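Local coordinates for GH3 beta-N-acetylglucosaminidase (Paenibacillaceae, PDB 6K5J), which hydrolyses beta-linked terminal N-acetylglucosamine residues as a family 3 glycoside hydrolase with an N-terminal TIM-barrel-type domain, at residues Leu364-Ser369 with Ala509-Ala514; Ala118-Ser123 with Asp359-Leu364; Gly86-Arg91 with Ser483-Phe488; Trp416-Ser419 with Asp423-Glu426; Ala501-Thr506 with Gly525-Pro530. One frame throughout, in Å; residues are numbered along the deposited sequence.

Interaction 1 (Leu364-Ser369 with Ala509-Ala514); sequences LVERIS and AMRALA
Ser-369 and Ala-512 form the close-packed end of this helix-helix contact. The methyl CB of Ala-512 lies 3.4 Å from the backbone O of Ser-369 and 4.0 Å from its CB. Ala-509 turns its methyl away and presents its backbone, its CA 5.2 Å from the CA of Ser-369. The serine OG stands 3.6 Å from Ala-509 N without bonding to it; that N-H is used by Thr-506 OG1, and OG pairs with Ser-508 OG. Helices 359-372 and 507-517 cross at -52° with segment axes 8.4 Å apart, setting helix 359-372, which also packs on helix 111-127, against the alpha/beta domain with the mixed sheet. The other side is polar and partly exposed, with a water between the segments. The extended chain of Arg-511 passes Glu-366 at about a right angle, and the carboxylate and guanidinium planes, 6° apart, are stacked. Glu-366 OE1 sits over one face of the guanidinium, 3.6 Å from Arg-511 NE, a long salt bridge of charge alone. No N-H points at that oxygen; Arg-511 NH1 donates to an in-plane water 3.0 Å away that donates in turn to Glu-366 O, and the same NH1 forms a salt bridge with Glu-370.

Interaction 2 (Ala118-Ser123 with Asp359-Leu364); sequences AHIIGS and DEKTEL
Ile-120 lies against Lys-361 and Leu-364, and it carries the contact from the side of helix 111-127. One residue earlier, His-119 turns its ring elsewhere, with ND1 bonded to Gly-171 O. At Ile-120 the side chain runs alongside the aliphatic part of Lys-361, the two sliding past each other in opposite directions. Its branch CG2, set opposite the backbone N, reaches Lys-361 CD at 4.0 Å. The other branch, CG1 with CD1 at its end, covers Lys-361 CG and CB; Ile-120 CD1 then meets Leu-364 CD2 at 4.2 Å. These are ordinary van der Waals contacts, and no hydrogen bond joins the two segments. A turn of the lysine chain at CG-CD (chi3 -71°) bends its amino group aside, where NZ forms a salt bridge with Glu-124 and a hydrogen bond with Leu-356 O. Farther along, Ser-123 returns to the preceding turn: its OG, 2.9 Å from His-119 O, and its N reach that carbonyl from opposite faces of the carbonyl plane, and the same hydroxyl stands over one face of the His-119 ring. Helix 111-127, in the TIM-barrel-type region, is packed on helix 158-174 through Ala-118 and Ile-121, and here meets the first turns of helix 359-372.

Interaction 3 (Gly86-Arg91 with Ser483-Phe488); sequences GGMVTR and SARNPF
Arg-485 NH1 has three polar partners: Asp-404 in a salt bridge, Tyr-456 OH in a hydrogen bond and a water 3.0 Å away in the guanidinium plane. That water lies 2.6 Å from Met-88 O and links the carbonyl to the arginine across the contact. Arg-485 NH2 is bonded to Val-403 O, and bonds at both NH1 and NH2 probably hold the guanidinium in one orientation. Met-88 takes a different approach, from above. Its CB rests over one face of the guanidinium, 3.7 Å above the plane and offset toward the rim, with Arg-485 CZ 3.8 Å from it. Two bends in the methionine chain, at chi2 (-54°) and chi3 (-71°), curl the thioether back so that CE comes within 3.6 Å of Arg-485 NH1. The sulphur lies farther off, 4.2 Å from Ala-484 O. Met-88 belongs to a type II' beta turn from Gly-86 to Val-89, in the loop after strand 79-81 of the TIM-barrel-type domain; Gly-87 adopts positive phi. Arg-485 is in the loop following strand 478-483 of the mixed sheet, so the contact bridges the two domains. The arginine reaches Met-88 through an extended chain, CG standing opposite the backbone N (chi1 -164°). A bound N-acetylglucosamine lies about 9 Å from the Arg-485 side chain, and it is touched by Arg-91, whose NH2 forms a salt bridge with Asp-83 and whose NH1 is bonded to Glu-402 O.

Interaction 4 (Trp416-Ser419 with Asp423-Glu426); sequences WLKS and DVNE
Lys-418 stretches across Val-424, its chain extended beyond CG. From CB on the helix the chain leads to CG, 3.8 Å from Val-424 CB and a little farther from its CG2. CD carries it onward, and CE comes to 3.6 Å from Val-424 O, with Val-424 CB and CG1 also near. NZ at the tip bonds to two waters: one, 2.6 Å away, donates to Glu-426 OE1, and the other, 2.8 Å from NZ, accepts from Glu-426 N. The direct approach between the opposite charges, Lys-418 NZ and Glu-426 OE1, is 5.1 Å, so water mediates their link. The lysine begins with CG opposite the carbonyl carbon (chi1 -80°), which lays its stem over the valine. This contact ties helix 413-419 to strand 424-430 within a beta-alpha-beta unit, the helix leading from strand 390-396 to its parallel neighbour 424-430 at the sheet edge. Beneath the lysine, Leu-417 presses on the same valine from the buried side: its CB is 3.7 Å from Val-424 CG2. The leucine also touches Val-392 of the adjoining strand and Ala-514 of helix 507-517. Val-424 points its CG1 opposite the backbone N (chi1 173°), and this leaves CG2 to face Leu-417 while CG1 turns to Lys-418 CE. The Glu-426 carboxylate has further partners, Thr-412 OG1 for OE1 and Gly-414 N for OE2, which tie the strand to the start of the helix.

Interaction 5 (Ala501-Thr506 with Gly525-Pro530); sequences AAYENT and GTLPAP
Tyr-503 meets Leu-527 and Pro-528 where the loop after strand 499-501 of the mixed six-stranded sheet approaches the tail that follows helix 507-517. The ring is swung off the backbone by chi1 -47°, with CG opposite the carbonyl carbon, and a chi2 of -80° sets the ring plane roughly perpendicular to the plane of CA, CB and CG. One face of the ring lies against Ala-501 CB, 3.6 Å above its plane. The Tyr-503 and Pro-528 side chains point at each other, and CD of the proline meets the ring obliquely, 3.8 Å from Tyr-503 CE1. Leu-527 sits at the ring edge, near its plane: its CG is set opposite the backbone N (chi1 179°), which brings CD1 to 4.0 Å from the phenolic OH of Tyr-503. That hydroxyl is bonded to Thr-374 OG1 on the edge strand 374-377, and so holds the ring end in place among apolar neighbours. In the same loop Thr-506 OG1 caps helix 507-517 at Ala-509 N and donates to Glu-504 OE2 at 2.7 Å, meeting the carboxylate from above its plane. Across the two segments, the carbon nearest Tyr-503 OH is Pro-528 CD, at 3.4 Å.

Overall arrangement
Four of the five contacts gather where the TIM-barrel-type domain meets the C-terminal domain with its six-stranded mixed sheet. Interactions 1 and 2, centres 13 Å apart, share helix 359-372, which packs on both helix 111-127 and helix 507-517. Interactions 3 and 5, centres 9 Å apart, involve loops after adjacent parallel strands 478-483 and 499-501 and touch through Met-88 and Asn-505 and a probable Ser-483 O to Ala-502 N hydrogen bond. Interaction 4 lies outermost, its Trp-416 against Arg-511. Interaction 3 spans interactions 2 and 4 and closes before interaction 5; interaction 4 also falls between the segments of interaction 1, which follows interaction 2. Interaction 3 joins the domains, its Arg-91 touching a bound N-acetylglucosamine.

Interaction 1 (Leu364-Ser369 with Ala509-Ala514)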
# COMPACT_ATOMS: atom_id res chain seq x y z
N LEU A 364 -15.56 -14.14 4.03
CA LEU A 364 -14.87 -14.26 2.74
C LEU A 364 -13.37 -14.02 2.89
O LEU A 364 -12.55 -14.78 2.36
CB LEU A 364 -15.48 -13.28 1.74
CG LEU A 364 -15.07 -13.42 0.28
CD1 LEU A 364 -16.17 -12.88 -0.62
CD2 LEU A 364 -13.75 -12.71 -0.03
N VAL A 365 -12.98 -12.94 3.58
CA VAL A 365 -11.55 -12.64 3.69
C VAL A 365 -10.87 -13.63 4.63
O VAL A 365 -9.68 -13.94 4.46
CB VAL A 365 -11.29 -11.17 4.12
CG1 VAL A 365 -11.88 -10.18 3.11
CG2 VAL A 365 -11.80 -10.90 5.50
N GLU A 366 -11.60 -14.15 5.62
CA GLU A 366 -11.06 -15.23 6.44
C GLU A 366 -10.69 -16.44 5.59
O GLU A 366 -9.63 -17.05 5.77
CB GLU A 366 -12.07 -15.62 7.53
CG GLU A 366 -12.08 -14.62 8.69
CD GLU A 366 -13.16 -14.89 9.71
OE1 GLU A 366 -14.01 -15.79 9.48
OE2 GLU A 366 -13.17 -14.18 10.75
N ARG A 367 -11.54 -16.78 4.62
CA ARG A 367 -11.24 -17.92 3.77
C ARG A 367 -10.05 -17.65 2.87
O ARG A 367 -9.29 -18.57 2.55
CB ARG A 367 -12.49 -18.31 2.98
CG ARG A 367 -13.56 -18.88 3.89
CD ARG A 367 -14.80 -19.38 3.12
NE ARG A 367 -15.92 -19.44 4.04
CZ ARG A 367 -16.92 -18.58 4.05
NH1 ARG A 367 -16.97 -17.61 3.15
NH2 ARG A 367 -17.88 -18.70 4.96
N ILE A 368 -9.84 -16.39 2.47
CA ILE A 368 -8.64 -16.03 1.71
C ILE A 368 -7.38 -16.29 2.54
O ILE A 368 -6.43 -16.92 2.06
CB ILE A 368 -8.71 -14.56 1.26
CG1 ILE A 368 -9.87 -14.33 0.29
CG2 ILE A 368 -7.40 -14.11 0.65
CD1 ILE A 368 -9.97 -12.91 -0.17
N SER A 369 -7.36 -15.82 3.78
CA SER A 369 -6.16 -15.96 4.60
C SER A 369 -5.86 -17.42 4.92
O SER A 369 -4.69 -17.78 5.09
CB SER A 369 -6.30 -15.15 5.89
OG SER A 369 -6.59 -13.79 5.62
N ALA A 509 -5.47 -12.95 8.95
CA ALA A 509 -4.21 -13.69 8.85
C ALA A 509 -3.86 -14.34 10.18
O ALA A 509 -3.35 -15.46 10.22
CB ALA A 509 -3.08 -12.76 8.40
N MET A 510 -4.15 -13.66 11.29
CA MET A 510 -3.84 -14.24 12.59
C MET A 510 -4.82 -15.35 12.94
O MET A 510 -4.43 -16.33 13.60
CB MET A 510 -3.81 -13.14 13.65
CG MET A 510 -2.66 -12.12 13.44
SD MET A 510 -1.00 -12.86 13.42
CE MET A 510 -0.67 -13.10 11.66
N ARG A 511 -6.07 -15.23 12.50
CA ARG A 511 -7.02 -16.33 12.68
C ARG A 511 -6.55 -17.57 11.94
O ARG A 511 -6.52 -18.66 12.50
CB ARG A 511 -8.42 -15.92 12.20
CG ARG A 511 -9.46 -17.06 12.21
CD ARG A 511 -10.79 -16.63 11.57
NE ARG A 511 -11.72 -17.75 11.46
CZ ARG A 511 -11.74 -18.62 10.46
NH1 ARG A 511 -10.88 -18.52 9.45
NH2 ARG A 511 -12.64 -19.62 10.46
N ALA A 512 -6.17 -17.40 10.67
CA ALA A 512 -5.70 -18.53 9.87
C ALA A 512 -4.43 -19.12 10.45
O ALA A 512 -4.26 -20.34 10.49
CB ALA A 512 -5.47 -18.08 8.42
N LEU A 513 -3.52 -18.26 10.90
CA LEU A 513 -2.29 -18.75 11.52
C LEU A 513 -2.60 -19.59 12.75
O LEU A 513 -2.00 -20.65 12.96
CB LEU A 513 -1.39 -17.58 11.88
CG LEU A 513 -0.12 -17.92 12.65
CD1 LEU A 513 0.78 -18.84 11.81
CD2 LEU A 513 0.59 -16.62 13.00
N ALA A 514 -3.54 -19.13 13.59
CA ALA A 514 -3.93 -19.92 14.76
C ALA A 514 -4.49 -21.27 14.34
O ALA A 514 -4.18 -22.30 14.96
CB ALA A 514 -4.95 -19.15 15.60
O HOH W 1 -8.78 -16.60 8.56

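Interaction 2 (Ala118-Ser123 with Asp359-Leu364)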
# COMPACT_ATOMS: atom_id res chain seq x y z
N ALA A 118 -10.17 -6.73 -3.72
CA ALA A 118 -10.21 -5.37 -4.23
C ALA A 118 -11.63 -4.86 -4.35
O ALA A 118 -11.90 -3.67 -4.13
CB ALA A 118 -9.51 -5.30 -5.59
N HIS A 119 -12.57 -5.75 -4.69
CA HIS A 119 -13.96 -5.30 -4.82
C HIS A 119 -14.55 -4.93 -3.47
O HIS A 119 -15.35 -4.00 -3.37
CB HIS A 119 -14.80 -6.38 -5.50
CG HIS A 119 -16.17 -5.90 -5.89
ND1 HIS A 119 -16.38 -5.06 -6.96
CD2 HIS A 119 -17.39 -6.15 -5.35
CE1 HIS A 119 -17.68 -4.81 -7.07
NE2 HIS A 119 -18.31 -5.46 -6.10
N ILE A 120 -14.19 -5.65 -2.41
CA ILE A 120 -14.62 -5.24 -1.07
C ILE A 120 -14.05 -3.87 -0.73
O ILE A 120 -14.77 -2.97 -0.29
CB ILE A 120 -14.22 -6.28 -0.02
CG1 ILE A 120 -15.09 -7.54 -0.13
CG2 ILE A 120 -14.34 -5.68 1.38
CD1 ILE A 120 -14.55 -8.69 0.72
N ILE A 121 -12.73 -3.70 -0.90
CA ILE A 121 -12.12 -2.39 -0.63
C ILE A 121 -12.83 -1.30 -1.43
O ILE A 121 -13.19 -0.24 -0.89
CB ILE A 121 -10.62 -2.40 -0.96
CG1 ILE A 121 -9.83 -3.23 0.07
CG2 ILE A 121 -10.08 -0.95 -0.99
CD1 ILE A 121 -8.37 -3.53 -0.37
N GLY A 122 -13.02 -1.54 -2.73
CA GLY A 122 -13.57 -0.50 -3.58
C GLY A 122 -15.03 -0.20 -3.28
O GLY A 122 -15.47 0.95 -3.36
N SER A 123 -15.81 -1.23 -2.95
CA SER A 123 -17.21 -1.03 -2.59
C SER A 123 -17.32 -0.17 -1.35
O SER A 123 -18.16 0.73 -1.28
CB SER A 123 -17.89 -2.38 -2.34
OG SER A 123 -18.13 -3.04 -3.56
N ASP A 359 -20.95 -10.06 8.16
CA ASP A 359 -20.49 -11.43 8.36
C ASP A 359 -19.99 -12.04 7.06
O ASP A 359 -18.98 -12.74 7.04
CB ASP A 359 -21.60 -12.28 8.97
CG ASP A 359 -21.99 -11.83 10.36
OD1 ASP A 359 -21.19 -11.12 11.02
OD2 ASP A 359 -23.09 -12.21 10.81
N GLU A 360 -20.67 -11.74 5.95
CA GLU A 360 -20.33 -12.34 4.67
C GLU A 360 -18.96 -11.87 4.16
O GLU A 360 -18.18 -12.67 3.63
CB GLU A 360 -21.41 -12.02 3.64
CG GLU A 360 -22.77 -12.71 3.90
CD GLU A 360 -23.52 -12.20 5.13
OE1 GLU A 360 -23.23 -11.09 5.65
OE2 GLU A 360 -24.43 -12.93 5.59
N LYS A 361 -18.66 -10.57 4.27
CA LYS A 361 -17.37 -10.08 3.82
C LYS A 361 -16.25 -10.52 4.75
O LYS A 361 -15.15 -10.88 4.29
CB LYS A 361 -17.41 -8.55 3.69
CG LYS A 361 -18.20 -8.05 2.49
CD LYS A 361 -18.16 -6.52 2.35
CE LYS A 361 -18.98 -5.85 3.44
NZ LYS A 361 -19.03 -4.35 3.26
N THR A 362 -16.49 -10.52 6.05
CA THR A 362 -15.48 -10.98 6.99
C THR A 362 -15.16 -12.45 6.77
O THR A 362 -13.99 -12.84 6.75
CB THR A 362 -15.95 -10.74 8.43
OG1 THR A 362 -16.13 -9.34 8.66
CG2 THR A 362 -14.93 -11.31 9.44
N GLU A 363 -16.18 -13.28 6.58
CA GLU A 363 -15.92 -14.70 6.37
C GLU A 363 -15.25 -14.95 5.04
O GLU A 363 -14.42 -15.86 4.93
CB GLU A 363 -17.22 -15.49 6.50
CG GLU A 363 -17.69 -15.54 7.95
CD GLU A 363 -19.14 -15.94 8.08
OE1 GLU A 363 -19.77 -16.28 7.06
OE2 GLU A 363 -19.64 -15.93 9.22
N LEU A 364 -15.56 -14.14 4.03
CA LEU A 364 -14.87 -14.26 2.74
C LEU A 364 -13.37 -14.02 2.89
O LEU A 364 -12.55 -14.78 2.36
CB LEU A 364 -15.48 -13.28 1.74
CG LEU A 364 -15.07 -13.42 0.28
CD1 LEU A 364 -16.17 -12.88 -0.62
CD2 LEU A 364 -13.75 -12.71 -0.03

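Interaction 3 (Gly86-Arg91 with Ser483-Phe488)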
# COMPACT_ATOMS: atom_id res chain seq x y z
N GLY A 86 -4.64 -2.48 1.20
CA GLY A 86 -4.98 -3.73 1.85
C GLY A 86 -3.84 -4.23 2.72
O GLY A 86 -2.70 -3.77 2.66
N GLY A 87 -4.17 -5.21 3.57
CA GLY A 87 -3.17 -5.79 4.45
C GLY A 87 -2.37 -4.81 5.31
O GLY A 87 -2.90 -4.25 6.26
N MET A 88 -1.09 -4.59 4.99
CA MET A 88 -0.25 -3.76 5.85
C MET A 88 -0.23 -2.29 5.45
O MET A 88 0.43 -1.49 6.11
CB MET A 88 1.18 -4.32 5.89
CG MET A 88 1.29 -5.71 6.54
SD MET A 88 0.55 -5.80 8.20
CE MET A 88 1.74 -4.86 9.13
N VAL A 89 -0.95 -1.88 4.40
CA VAL A 89 -1.04 -0.47 4.03
C VAL A 89 -2.53 -0.15 3.90
O VAL A 89 -3.14 -0.34 2.84
CB VAL A 89 -0.27 -0.12 2.75
CG1 VAL A 89 -0.52 1.33 2.35
CG2 VAL A 89 1.22 -0.32 2.96
N THR A 90 -3.13 0.32 4.99
CA THR A 90 -4.47 0.87 4.97
C THR A 90 -4.45 2.17 5.77
O THR A 90 -3.60 2.37 6.64
CB THR A 90 -5.52 -0.09 5.56
OG1 THR A 90 -5.17 -0.40 6.91
CG2 THR A 90 -5.61 -1.40 4.75
N ARG A 91 -5.39 3.06 5.46
CA ARG A 91 -5.54 4.31 6.20
C ARG A 91 -6.76 4.33 7.10
O ARG A 91 -6.84 5.18 7.99
CB ARG A 91 -5.63 5.50 5.25
CG ARG A 91 -4.52 5.57 4.25
CD ARG A 91 -3.20 5.78 4.94
NE ARG A 91 -2.19 6.12 3.95
CZ ARG A 91 -0.91 5.80 4.04
NH1 ARG A 91 -0.44 5.14 5.10
NH2 ARG A 91 -0.11 6.15 3.06
N SER A 483 6.16 -15.15 10.73
CA SER A 483 6.40 -13.77 10.32
C SER A 483 5.08 -13.12 9.93
O SER A 483 4.29 -13.70 9.18
CB SER A 483 7.40 -13.71 9.15
OG SER A 483 7.04 -14.61 8.11
N ALA A 484 4.84 -11.93 10.47
CA ALA A 484 3.63 -11.16 10.20
C ALA A 484 3.91 -9.91 9.39
O ALA A 484 3.03 -9.04 9.27
CB ALA A 484 2.93 -10.80 11.51
N ARG A 485 5.11 -9.77 8.84
CA ARG A 485 5.29 -8.85 7.73
C ARG A 485 6.16 -9.54 6.67
O ARG A 485 5.72 -10.55 6.11
CB ARG A 485 5.85 -7.50 8.20
CG ARG A 485 5.66 -6.44 7.11
CD ARG A 485 5.57 -5.00 7.62
NE ARG A 485 5.41 -4.11 6.47
CZ ARG A 485 4.68 -3.00 6.46
NH1 ARG A 485 4.02 -2.60 7.54
NH2 ARG A 485 4.60 -2.28 5.34
N ASN A 486 7.35 -9.03 6.36
CA ASN A 486 8.11 -9.64 5.27
C ASN A 486 8.47 -11.08 5.62
O ASN A 486 8.91 -11.35 6.74
CB ASN A 486 9.39 -8.86 4.95
CG ASN A 486 9.11 -7.52 4.27
OD1 ASN A 486 7.96 -7.17 4.00
ND2 ASN A 486 10.16 -6.77 4.00
N PRO A 487 8.31 -12.03 4.68
CA PRO A 487 8.66 -13.42 4.98
C PRO A 487 10.16 -13.67 4.97
O PRO A 487 10.59 -14.76 5.37
CB PRO A 487 7.98 -14.20 3.84
CG PRO A 487 8.04 -13.24 2.67
CD PRO A 487 7.81 -11.86 3.31
N PHE A 488 10.96 -12.68 4.57
CA PHE A 488 12.40 -12.83 4.45
C PHE A 488 13.11 -12.82 5.80
O PHE A 488 14.33 -13.00 5.85
CB PHE A 488 12.93 -11.73 3.52
CG PHE A 488 12.05 -11.52 2.31
CD1 PHE A 488 11.82 -12.57 1.42
CD2 PHE A 488 11.41 -10.31 2.08
CE1 PHE A 488 10.99 -12.40 0.30
CE2 PHE A 488 10.58 -10.13 0.97
CZ PHE A 488 10.37 -11.17 0.09
O HOH W 2 1.74 -0.85 8.27

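Interaction 4 (Trp416-Ser419 with Asp423-Glu426)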
# COMPACT_ATOMS: atom_id res chain seq x y z
N TRP A 416 -6.78 -15.11 18.91
CA TRP A 416 -7.42 -16.26 18.26
C TRP A 416 -7.10 -17.56 18.98
O TRP A 416 -7.95 -18.46 19.05
CB TRP A 416 -7.01 -16.33 16.79
CG TRP A 416 -7.57 -15.19 16.00
CD1 TRP A 416 -6.89 -14.13 15.50
CD2 TRP A 416 -8.93 -15.01 15.63
NE1 TRP A 416 -7.74 -13.28 14.83
CE2 TRP A 416 -9.01 -13.80 14.89
CE3 TRP A 416 -10.10 -15.74 15.83
CZ2 TRP A 416 -10.20 -13.33 14.35
CZ3 TRP A 416 -11.29 -15.27 15.31
CH2 TRP A 416 -11.33 -14.07 14.58
N LEU A 417 -5.88 -17.71 19.48
CA LEU A 417 -5.57 -18.93 20.23
C LEU A 417 -6.43 -19.02 21.48
O LEU A 417 -6.94 -20.09 21.82
CB LEU A 417 -4.08 -18.98 20.57
CG LEU A 417 -3.13 -19.29 19.41
CD1 LEU A 417 -1.71 -19.20 19.89
CD2 LEU A 417 -3.42 -20.67 18.82
N LYS A 418 -6.61 -17.89 22.17
CA LYS A 418 -7.49 -17.84 23.33
C LYS A 418 -8.92 -18.21 22.95
O LYS A 418 -9.60 -18.94 23.69
CB LYS A 418 -7.45 -16.45 23.95
CG LYS A 418 -6.24 -16.20 24.82
CD LYS A 418 -6.20 -14.75 25.33
CE LYS A 418 -4.93 -14.50 26.12
NZ LYS A 418 -4.62 -13.04 26.25
N SER A 419 -9.40 -17.73 21.81
CA SER A 419 -10.76 -18.07 21.41
C SER A 419 -10.90 -19.56 21.13
O SER A 419 -12.02 -20.09 21.21
CB SER A 419 -11.18 -17.24 20.20
OG SER A 419 -10.83 -17.89 18.99
N ASP A 423 -4.43 -21.88 26.60
CA ASP A 423 -3.97 -21.14 27.77
C ASP A 423 -2.78 -20.31 27.33
O ASP A 423 -1.66 -20.81 27.23
CB ASP A 423 -3.61 -22.13 28.88
CG ASP A 423 -3.00 -21.46 30.11
OD1 ASP A 423 -3.10 -20.23 30.26
OD2 ASP A 423 -2.43 -22.20 30.93
N VAL A 424 -3.02 -19.03 27.07
CA VAL A 424 -2.08 -18.18 26.35
C VAL A 424 -1.59 -17.07 27.27
O VAL A 424 -2.39 -16.38 27.91
CB VAL A 424 -2.72 -17.59 25.08
CG1 VAL A 424 -1.80 -16.58 24.43
CG2 VAL A 424 -3.08 -18.72 24.09
N ASN A 425 -0.27 -16.89 27.31
CA ASN A 425 0.34 -15.69 27.85
C ASN A 425 0.86 -14.90 26.65
O ASN A 425 1.90 -15.26 26.09
CB ASN A 425 1.46 -16.05 28.82
CG ASN A 425 2.06 -14.84 29.51
OD1 ASN A 425 1.91 -13.71 29.05
ND2 ASN A 425 2.73 -15.07 30.64
N GLU A 426 0.16 -13.84 26.25
CA GLU A 426 0.60 -12.99 25.14
C GLU A 426 1.33 -11.76 25.66
O GLU A 426 0.73 -10.91 26.33
CB GLU A 426 -0.55 -12.57 24.24
CG GLU A 426 -0.06 -11.85 22.99
CD GLU A 426 -1.11 -11.78 21.90
OE1 GLU A 426 -2.20 -11.22 22.15
OE2 GLU A 426 -0.86 -12.31 20.79
O HOH W 3 -4.22 -12.24 23.78
O HOH W 4 -2.21 -12.89 27.74

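Interaction 5 (Ala501-Thr506 with Gly525-Pro530)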
# COMPACT_ATOMS: atom_id res chain seq x y z
N ALA A 501 5.08 -18.06 7.28
CA ALA A 501 4.84 -16.71 6.80
C ALA A 501 3.35 -16.44 6.75
O ALA A 501 2.58 -17.22 6.17
CB ALA A 501 5.47 -16.47 5.41
N ALA A 502 2.93 -15.32 7.35
CA ALA A 502 1.57 -14.83 7.22
C ALA A 502 1.45 -13.55 6.40
O ALA A 502 0.33 -13.17 6.03
CB ALA A 502 0.94 -14.58 8.61
N TYR A 503 2.57 -12.87 6.12
CA TYR A 503 2.67 -11.71 5.23
C TYR A 503 1.96 -10.46 5.76
O TYR A 503 1.94 -9.43 5.07
CB TYR A 503 2.15 -12.03 3.82
CG TYR A 503 2.70 -13.33 3.29
CD1 TYR A 503 3.97 -13.39 2.74
CD2 TYR A 503 1.96 -14.52 3.37
CE1 TYR A 503 4.50 -14.59 2.27
CE2 TYR A 503 2.48 -15.72 2.90
CZ TYR A 503 3.75 -15.74 2.35
OH TYR A 503 4.27 -16.93 1.88
N GLU A 504 1.38 -10.51 6.96
CA GLU A 504 0.65 -9.38 7.53
C GLU A 504 0.19 -9.80 8.92
O GLU A 504 0.24 -10.98 9.28
CB GLU A 504 -0.54 -8.95 6.67
CG GLU A 504 -1.53 -10.06 6.44
CD GLU A 504 -2.55 -9.71 5.38
OE1 GLU A 504 -2.19 -9.02 4.40
OE2 GLU A 504 -3.71 -10.14 5.53
N ASN A 505 -0.24 -8.82 9.72
CA ASN A 505 -0.77 -9.07 11.05
C ASN A 505 -2.26 -8.74 11.15
O ASN A 505 -2.75 -8.36 12.22
CB ASN A 505 0.03 -8.31 12.11
CG ASN A 505 -0.14 -6.80 12.01
OD1 ASN A 505 -0.76 -6.29 11.09
ND2 ASN A 505 0.44 -6.07 12.97
N THR A 506 -2.98 -8.86 10.04
CA THR A 506 -4.41 -8.58 9.99
C THR A 506 -5.20 -9.57 10.84
O THR A 506 -4.71 -10.65 11.15
CB THR A 506 -4.90 -8.68 8.55
OG1 THR A 506 -4.64 -10.01 8.06
CG2 THR A 506 -4.20 -7.67 7.66
N GLY A 525 -0.45 -22.25 1.53
CA GLY A 525 0.19 -21.14 0.86
C GLY A 525 1.50 -21.55 0.23
O GLY A 525 2.14 -22.53 0.62
N THR A 526 1.91 -20.79 -0.78
CA THR A 526 3.20 -20.98 -1.44
C THR A 526 3.96 -19.67 -1.41
O THR A 526 3.42 -18.64 -1.80
CB THR A 526 2.98 -21.43 -2.90
OG1 THR A 526 2.47 -22.77 -2.90
CG2 THR A 526 4.29 -21.39 -3.68
N LEU A 527 5.21 -19.70 -0.94
CA LEU A 527 6.01 -18.49 -0.88
C LEU A 527 6.04 -17.80 -2.25
O LEU A 527 6.51 -18.40 -3.23
CB LEU A 527 7.43 -18.84 -0.44
CG LEU A 527 8.42 -17.68 -0.35
CD1 LEU A 527 8.09 -16.78 0.83
CD2 LEU A 527 9.85 -18.23 -0.25
N PRO A 528 5.53 -16.57 -2.37
CA PRO A 528 5.37 -15.95 -3.69
C PRO A 528 6.53 -15.08 -4.15
O PRO A 528 6.47 -14.57 -5.27
CB PRO A 528 4.11 -15.11 -3.49
CG PRO A 528 4.25 -14.62 -2.07
CD PRO A 528 4.88 -15.77 -1.31
N ALA A 529 7.56 -14.89 -3.33
CA ALA A 529 8.71 -14.06 -3.68
C ALA A 529 9.97 -14.73 -3.15
O ALA A 529 9.92 -15.44 -2.13
CB ALA A 529 8.59 -12.64 -3.10
N PRO A 530 11.11 -14.54 -3.80
CA PRO A 530 12.29 -15.36 -3.50
C PRO A 530 13.03 -14.89 -2.25
O PRO A 530 13.07 -13.70 -1.92
CB PRO A 530 13.16 -15.20 -4.75
CG PRO A 530 12.81 -13.83 -5.27
CD PRO A 530 11.32 -13.70 -5.01